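Local coordinates for uncharacterized protein (Bacteroides eggerthii, PDB 4L3R) that is of unknown function but belongs to the DUF4847 family, placed in the calycin clan, and folds into an antiparallel beta-sheet with flanking helices, at residues A72-A77 against G101-K106; W15-I20 against E51-N56. All coordinates share one frame; numbering follows the deposited sequence.

Contact 1: residues A72-A77 against G101-K106; sequences AHAVKA and GSESDK
The carboxylate of Glu103 sits in the turn at Ala74-Ala77 and illustrates how one acidic side chain can collect the amides of a tight bend. Its chain turns at chi2 (-70°), bringing the carboxylate back over the turn. Val75 N gives a nearly straight hydrogen bond to Glu103 OE2 (3.0 Å) on the syn side, whereas Ala77 N reaches the same oxygen (2.8 Å) from the opposite face, 64° out of the carboxylate plane. Between them Lys76 N makes only weak bonds, one to each carboxylate oxygen. The packing is tight here: Glu103 OE2 lies 3.1 Å from Ala74 CB and 3.3 Å from Ala77 CB. An alanine in place of Glu103 is likely to leave the amides of Val75 and Ala77 without their shared acceptor and the turn less firmly held to residues 101-106.

The other side is loose. Lys76 runs past Glu103 in the opposite direction, and its NZ stands 5.8 Å from Glu103 OE1, too far for a salt bridge; it donates instead to a water (2.7 Å from Lys76 NZ) that is weakly bonded to Ser102 O.

The turn links strands 66-73 and 78-87. Ala74 packs on Phe111 and Ile112 of helix 106-116, which Asp105 caps at its N-terminus, while Val75 meets Leu46 of helix 37-48.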
loop_
_atom_site.group_PDB
_atom_site.type_symbol
_atom_site.label_atom_id
_atom_site.label_comp_id
_atom_site.label_asym_id
_atom_site.label_seq_id
_atom_site.Cartn_x
_atom_site.Cartn_y
_atom_site.Cartn_z
ATOM N N ALA B 72 13.984 -2.096 6.754
ATOM C CA ALA B 72 15.199 -2.732 6.270
ATOM C C ALA B 72 15.876 -3.488 7.383
ATOM O O ALA B 72 15.735 -3.149 8.560
ATOM C CB ALA B 72 16.152 -1.702 5.685
ATOM N N HIS B 73 16.590 -4.534 7.012
ATOM C CA HIS B 73 17.352 -5.328 7.961
ATOM C C HIS B 73 18.743 -5.490 7.402
ATOM O O HIS B 73 18.885 -5.947 6.272
ATOM C CB HIS B 73 16.684 -6.680 8.217
ATOM C CG HIS B 73 17.497 -7.570 9.102
ATOM N ND1 HIS B 73 17.942 -8.797 8.666
ATOM C CD2 HIS B 73 17.992 -7.345 10.341
ATOM C CE1 HIS B 73 18.637 -9.311 9.667
ATOM N NE2 HIS B 73 18.712 -8.461 10.688
ATOM N N ALA B 74 19.762 -5.075 8.165
ATOM C CA ALA B 74 21.155 -5.242 7.781
ATOM C C ALA B 74 21.641 -6.584 8.355
ATOM O O ALA B 74 21.414 -7.599 7.708
ATOM C CB ALA B 74 21.986 -4.071 8.279
ATOM N N VAL B 75 22.255 -6.614 9.553
ATOM C CA VAL B 75 22.696 -7.862 10.184
ATOM C C VAL B 75 22.113 -7.877 11.597
ATOM O O VAL B 75 21.169 -8.626 11.853
ATOM C CB VAL B 75 24.244 -8.018 10.152
ATOM C CG1 VAL B 75 24.682 -9.297 10.878
ATOM C CG2 VAL B 75 24.757 -8.012 8.713
ATOM N N LYS B 76 22.633 -7.029 12.494
ATOM C CA LYS B 76 22.138 -6.895 13.869
ATOM C C LYS B 76 21.179 -5.697 14.020
ATOM O O LYS B 76 20.457 -5.644 15.014
ATOM C CB LYS B 76 23.315 -6.738 14.847
ATOM C CG LYS B 76 24.306 -7.889 14.775
ATOM C CD LYS B 76 25.283 -7.916 15.944
ATOM C CE LYS B 76 26.186 -6.712 15.990
ATOM N NZ LYS B 76 27.324 -6.905 16.931
ATOM N N ALA B 77 21.152 -4.750 13.054
ATOM C CA ALA B 77 20.301 -3.566 13.154
ATOM C C ALA B 77 19.121 -3.612 12.179
ATOM O O ALA B 77 19.206 -4.213 11.107
ATOM C CB ALA B 77 21.115 -2.308 12.910
ATOM N N GLY B 101 19.334 -0.870 17.102
ATOM C CA GLY B 101 20.477 -1.763 17.224
ATOM C C GLY B 101 21.712 -1.173 16.586
ATOM O O GLY B 101 21.626 -0.259 15.764
ATOM N N SER B 102 22.872 -1.689 16.979
ATOM C CA SER B 102 24.177 -1.217 16.514
ATOM C C SER B 102 24.831 -2.257 15.605
ATOM O O SER B 102 24.602 -3.452 15.784
ATOM C CB SER B 102 25.068 -0.944 17.726
ATOM O OG SER B 102 26.207 -0.167 17.397
ATOM N N GLU B 103 25.657 -1.810 14.650
ATOM C CA GLU B 103 26.380 -2.707 13.751
ATOM C C GLU B 103 27.881 -2.672 14.000
ATOM O O GLU B 103 28.428 -1.608 14.284
ATOM C CB GLU B 103 26.123 -2.328 12.289
ATOM C CG GLU B 103 24.695 -2.551 11.824
ATOM C CD GLU B 103 24.245 -3.995 11.684
ATOM O OE1 GLU B 103 25.003 -4.919 12.059
ATOM O OE2 GLU B 103 23.119 -4.207 11.184
ATOM N N SER B 104 28.543 -3.837 13.889
ATOM C CA SER B 104 30.000 -3.950 13.950
ATOM C C SER B 104 30.568 -4.159 12.529
ATOM O O SER B 104 31.675 -3.709 12.241
ATOM C CB SER B 104 30.434 -5.084 14.878
ATOM O OG SER B 104 30.088 -6.371 14.388
ATOM N N ASP B 105 29.823 -4.845 11.648
ATOM C CA ASP B 105 30.255 -5.127 10.279
ATOM C C ASP B 105 30.262 -3.848 9.434
ATOM O O ASP B 105 29.281 -3.110 9.448
ATOM C CB ASP B 105 29.324 -6.175 9.651
ATOM C CG ASP B 105 29.861 -6.762 8.375
ATOM O OD1 ASP B 105 30.702 -7.675 8.454
ATOM O OD2 ASP B 105 29.455 -6.296 7.294
ATOM N N LYS B 106 31.360 -3.591 8.698
ATOM C CA LYS B 106 31.491 -2.378 7.880
ATOM C C LYS B 106 30.454 -2.302 6.762
ATOM O O LYS B 106 29.979 -1.204 6.485
ATOM C CB LYS B 106 32.898 -2.248 7.286
ATOM C CG LYS B 106 33.964 -1.945 8.338
ATOM C CD LYS B 106 35.320 -1.738 7.677
ATOM C CE LYS B 106 36.399 -1.347 8.659
ATOM N NZ LYS B 106 37.671 -1.017 7.968
HETATM O O HOH W 1 27.092 -4.353 17.830
#

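Contact 2: residues W15-I20 against E51-N56; sequences WKLSRI and ENFTLN
Trp15 and Leu55 form an antiparallel hydrogen-bonded pair in which both backbone amides and both carbonyls are used: Trp15 N donates to Leu55 O (2.8 Å), and Leu55 N returns a bond of equal length to Trp15 O. The latter oxygen also receives a CA-H contact from Thr54 CA at 3.3 Å. Further along, Leu17 N points almost straight at Phe53 O (3.0 Å). Phe53 and Thr54 together face His73 in a G1 beta bulge, with Phe53 at positive phi.

Apolar groups fill in around these bonds. Leu17 CD2 comes obliquely to Phe53 CD1 at 3.8 Å, and Trp15 CB meets Leu55 CB at 4.0 Å. Leu55 O lies at the edge of the indole of Trp15, whose NE1 is satisfied by Ile9 O. Phe53 in turn stacks edge-to-face with Phe111.

Lys16 adds a side-chain donor. Its CG is anti to the backbone N (chi1 174°), and a bend at chi2 (69°) brings NZ to Asn52 O, 2.8 Å away. Leu47 O takes a second hydrogen bond from the amine and Thr50 O a weak third, while the Asn52 amide nitrogen turns to Leu46 O.

The amine is thus held by several main-chain carbonyls. These oxygens belong to the last turn of helix 37-48 and the loop that follows it, where the helix dipole would probably favour the charged amine, and the bonds of Lys16 tie that loop to strand 15-22.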
loop_
_atom_site.group_PDB
_atom_site.type_symbol
_atom_site.label_atom_id
_atom_site.label_comp_id
_atom_site.label_asym_id
_atom_site.label_seq_id
_atom_site.Cartn_x
_atom_site.Cartn_y
_atom_site.Cartn_z
ATOM N N TRP B 15 13.480 -6.515 -1.422
ATOM C CA TRP B 15 14.649 -6.063 -2.173
ATOM C C TRP B 15 15.890 -6.551 -1.454
ATOM O O TRP B 15 16.045 -6.274 -0.269
ATOM C CB TRP B 15 14.646 -4.538 -2.296
ATOM C CG TRP B 15 13.556 -4.047 -3.186
ATOM C CD1 TRP B 15 12.331 -3.588 -2.801
ATOM C CD2 TRP B 15 13.530 -4.122 -4.613
ATOM N NE1 TRP B 15 11.576 -3.287 -3.907
ATOM C CE2 TRP B 15 12.284 -3.616 -5.036
ATOM C CE3 TRP B 15 14.458 -4.529 -5.581
ATOM C CZ2 TRP B 15 11.945 -3.495 -6.393
ATOM C CZ3 TRP B 15 14.118 -4.429 -6.916
ATOM C CH2 TRP B 15 12.878 -3.908 -7.316
ATOM N N LYS B 16 16.747 -7.312 -2.150
ATOM C CA LYS B 16 17.976 -7.870 -1.590
ATOM C C LYS B 16 19.163 -7.080 -2.119
ATOM O O LYS B 16 19.288 -6.925 -3.331
ATOM C CB LYS B 16 18.089 -9.363 -1.963
ATOM C CG LYS B 16 19.397 -10.051 -1.558
ATOM C CD LYS B 16 19.574 -10.217 -0.059
ATOM C CE LYS B 16 20.936 -10.798 0.241
ATOM N NZ LYS B 16 20.965 -11.510 1.545
ATOM N N LEU B 17 20.039 -6.595 -1.220
ATOM C CA LEU B 17 21.226 -5.844 -1.612
ATOM C C LEU B 17 22.144 -6.672 -2.504
ATOM O O LEU B 17 22.451 -7.814 -2.170
ATOM C CB LEU B 17 22.006 -5.407 -0.364
ATOM C CG LEU B 17 23.222 -4.516 -0.612
ATOM C CD1 LEU B 17 22.790 -3.097 -0.949
ATOM C CD2 LEU B 17 24.167 -4.555 0.583
ATOM N N SER B 18 22.566 -6.100 -3.643
ATOM C CA SER B 18 23.480 -6.750 -4.587
ATOM C C SER B 18 24.813 -5.984 -4.738
ATOM O O SER B 18 25.791 -6.588 -5.171
ATOM C CB SER B 18 22.817 -6.890 -5.953
ATOM O OG SER B 18 22.451 -5.624 -6.474
ATOM N N ARG B 19 24.861 -4.678 -4.398
ATOM C CA ARG B 19 26.073 -3.877 -4.564
ATOM C C ARG B 19 25.965 -2.512 -3.881
ATOM O O ARG B 19 24.858 -2.010 -3.695
ATOM C CB ARG B 19 26.347 -3.650 -6.076
ATOM C CG ARG B 19 25.189 -3.040 -6.847
ATOM C CD ARG B 19 25.334 -3.252 -8.343
ATOM N NE ARG B 19 24.289 -2.544 -9.093
ATOM C CZ ARG B 19 24.333 -1.268 -9.480
ATOM N NH1 ARG B 19 25.388 -0.512 -9.198
ATOM N NH2 ARG B 19 23.319 -0.738 -10.151
ATOM N N ILE B 20 27.119 -1.932 -3.503
ATOM C CA ILE B 20 27.239 -0.566 -2.962
ATOM C C ILE B 20 28.467 0.023 -3.637
ATOM O O ILE B 20 29.578 -0.307 -3.249
ATOM C CB ILE B 20 27.299 -0.444 -1.424
ATOM C CG1 ILE B 20 26.217 -1.297 -0.770
ATOM C CG2 ILE B 20 27.159 1.042 -1.029
ATOM C CD1 ILE B 20 26.009 -1.076 0.750
ATOM N N GLU B 51 17.946 -13.478 4.926
ATOM C CA GLU B 51 17.309 -12.396 5.682
ATOM C C GLU B 51 18.194 -11.153 5.878
ATOM O O GLU B 51 17.648 -10.120 6.251
ATOM C CB GLU B 51 16.802 -12.898 7.060
ATOM C CG GLU B 51 17.869 -13.415 8.023
ATOM C CD GLU B 51 18.057 -14.921 8.071
ATOM O OE1 GLU B 51 17.944 -15.571 7.005
ATOM O OE2 GLU B 51 18.392 -15.441 9.159
ATOM N N ASN B 52 19.521 -11.220 5.644
ATOM C CA ASN B 52 20.412 -10.059 5.830
ATOM C C ASN B 52 20.451 -9.142 4.610
ATOM O O ASN B 52 20.357 -9.606 3.472
ATOM C CB ASN B 52 21.832 -10.507 6.169
ATOM C CG ASN B 52 21.944 -11.223 7.491
ATOM O OD1 ASN B 52 21.005 -11.264 8.274
ATOM N ND2 ASN B 52 23.107 -11.793 7.787
ATOM N N PHE B 53 20.606 -7.828 4.869
ATOM C CA PHE B 53 20.682 -6.755 3.874
ATOM C C PHE B 53 19.447 -6.744 2.963
ATOM O O PHE B 53 19.563 -6.733 1.733
ATOM C CB PHE B 53 21.982 -6.838 3.056
ATOM C CG PHE B 53 23.232 -6.825 3.905
ATOM C CD1 PHE B 53 23.853 -5.628 4.234
ATOM C CD2 PHE B 53 23.796 -8.009 4.358
ATOM C CE1 PHE B 53 24.988 -5.614 5.039
ATOM C CE2 PHE B 53 24.941 -7.997 5.153
ATOM C CZ PHE B 53 25.540 -6.800 5.476
ATOM N N THR B 54 18.260 -6.731 3.588
ATOM C CA THR B 54 16.986 -6.691 2.878
ATOM C C THR B 54 16.345 -5.310 3.033
ATOM O O THR B 54 16.660 -4.573 3.973
ATOM C CB THR B 54 16.052 -7.785 3.370
ATOM O OG1 THR B 54 15.786 -7.599 4.761
ATOM C CG2 THR B 54 16.592 -9.175 3.108
ATOM N N LEU B 55 15.448 -4.972 2.110
ATOM C CA LEU B 55 14.726 -3.699 2.095
ATOM C C LEU B 55 13.291 -3.976 1.657
ATOM O O LEU B 55 13.071 -4.734 0.711
ATOM C CB LEU B 55 15.449 -2.710 1.158
ATOM C CG LEU B 55 14.749 -1.385 0.810
ATOM C CD1 LEU B 55 14.716 -0.451 2.012
ATOM C CD2 LEU B 55 15.477 -0.688 -0.323
ATOM N N ASN B 56 12.316 -3.427 2.383
ATOM C CA ASN B 56 10.904 -3.646 2.094
ATOM C C ASN B 56 10.137 -2.341 2.118
ATOM O O ASN B 56 10.239 -1.580 3.081
ATOM C CB ASN B 56 10.294 -4.598 3.133
ATOM C CG ASN B 56 10.675 -6.036 2.946
ATOM O OD1 ASN B 56 11.610 -6.526 3.575
ATOM N ND2 ASN B 56 9.945 -6.760 2.108
#

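In the fold
The two contacts follow one another along the chain, and their centres lie about 12 Å apart. Strand 66-73 joins them: it leads into the turn of contact 1 and pairs in the sheet with strand 54-61 of contact 2. His73 makes the direct connection, its ND1 donating to Glu51 O (2.8 Å) and its carbonyl O receiving Thr54 N (2.9 Å). Beside it, Ala74 O packs on Asn52 CB at 3.3 Å. Helix 106-116 serves both, since Phe111 touches Ala74 in contact 1 and Leu17 and Phe53 in contact 2. With no ligand site known, the pair is best read as packing that joins the end of strand 66-73 and the start of strand 54-61 to helix 106-116.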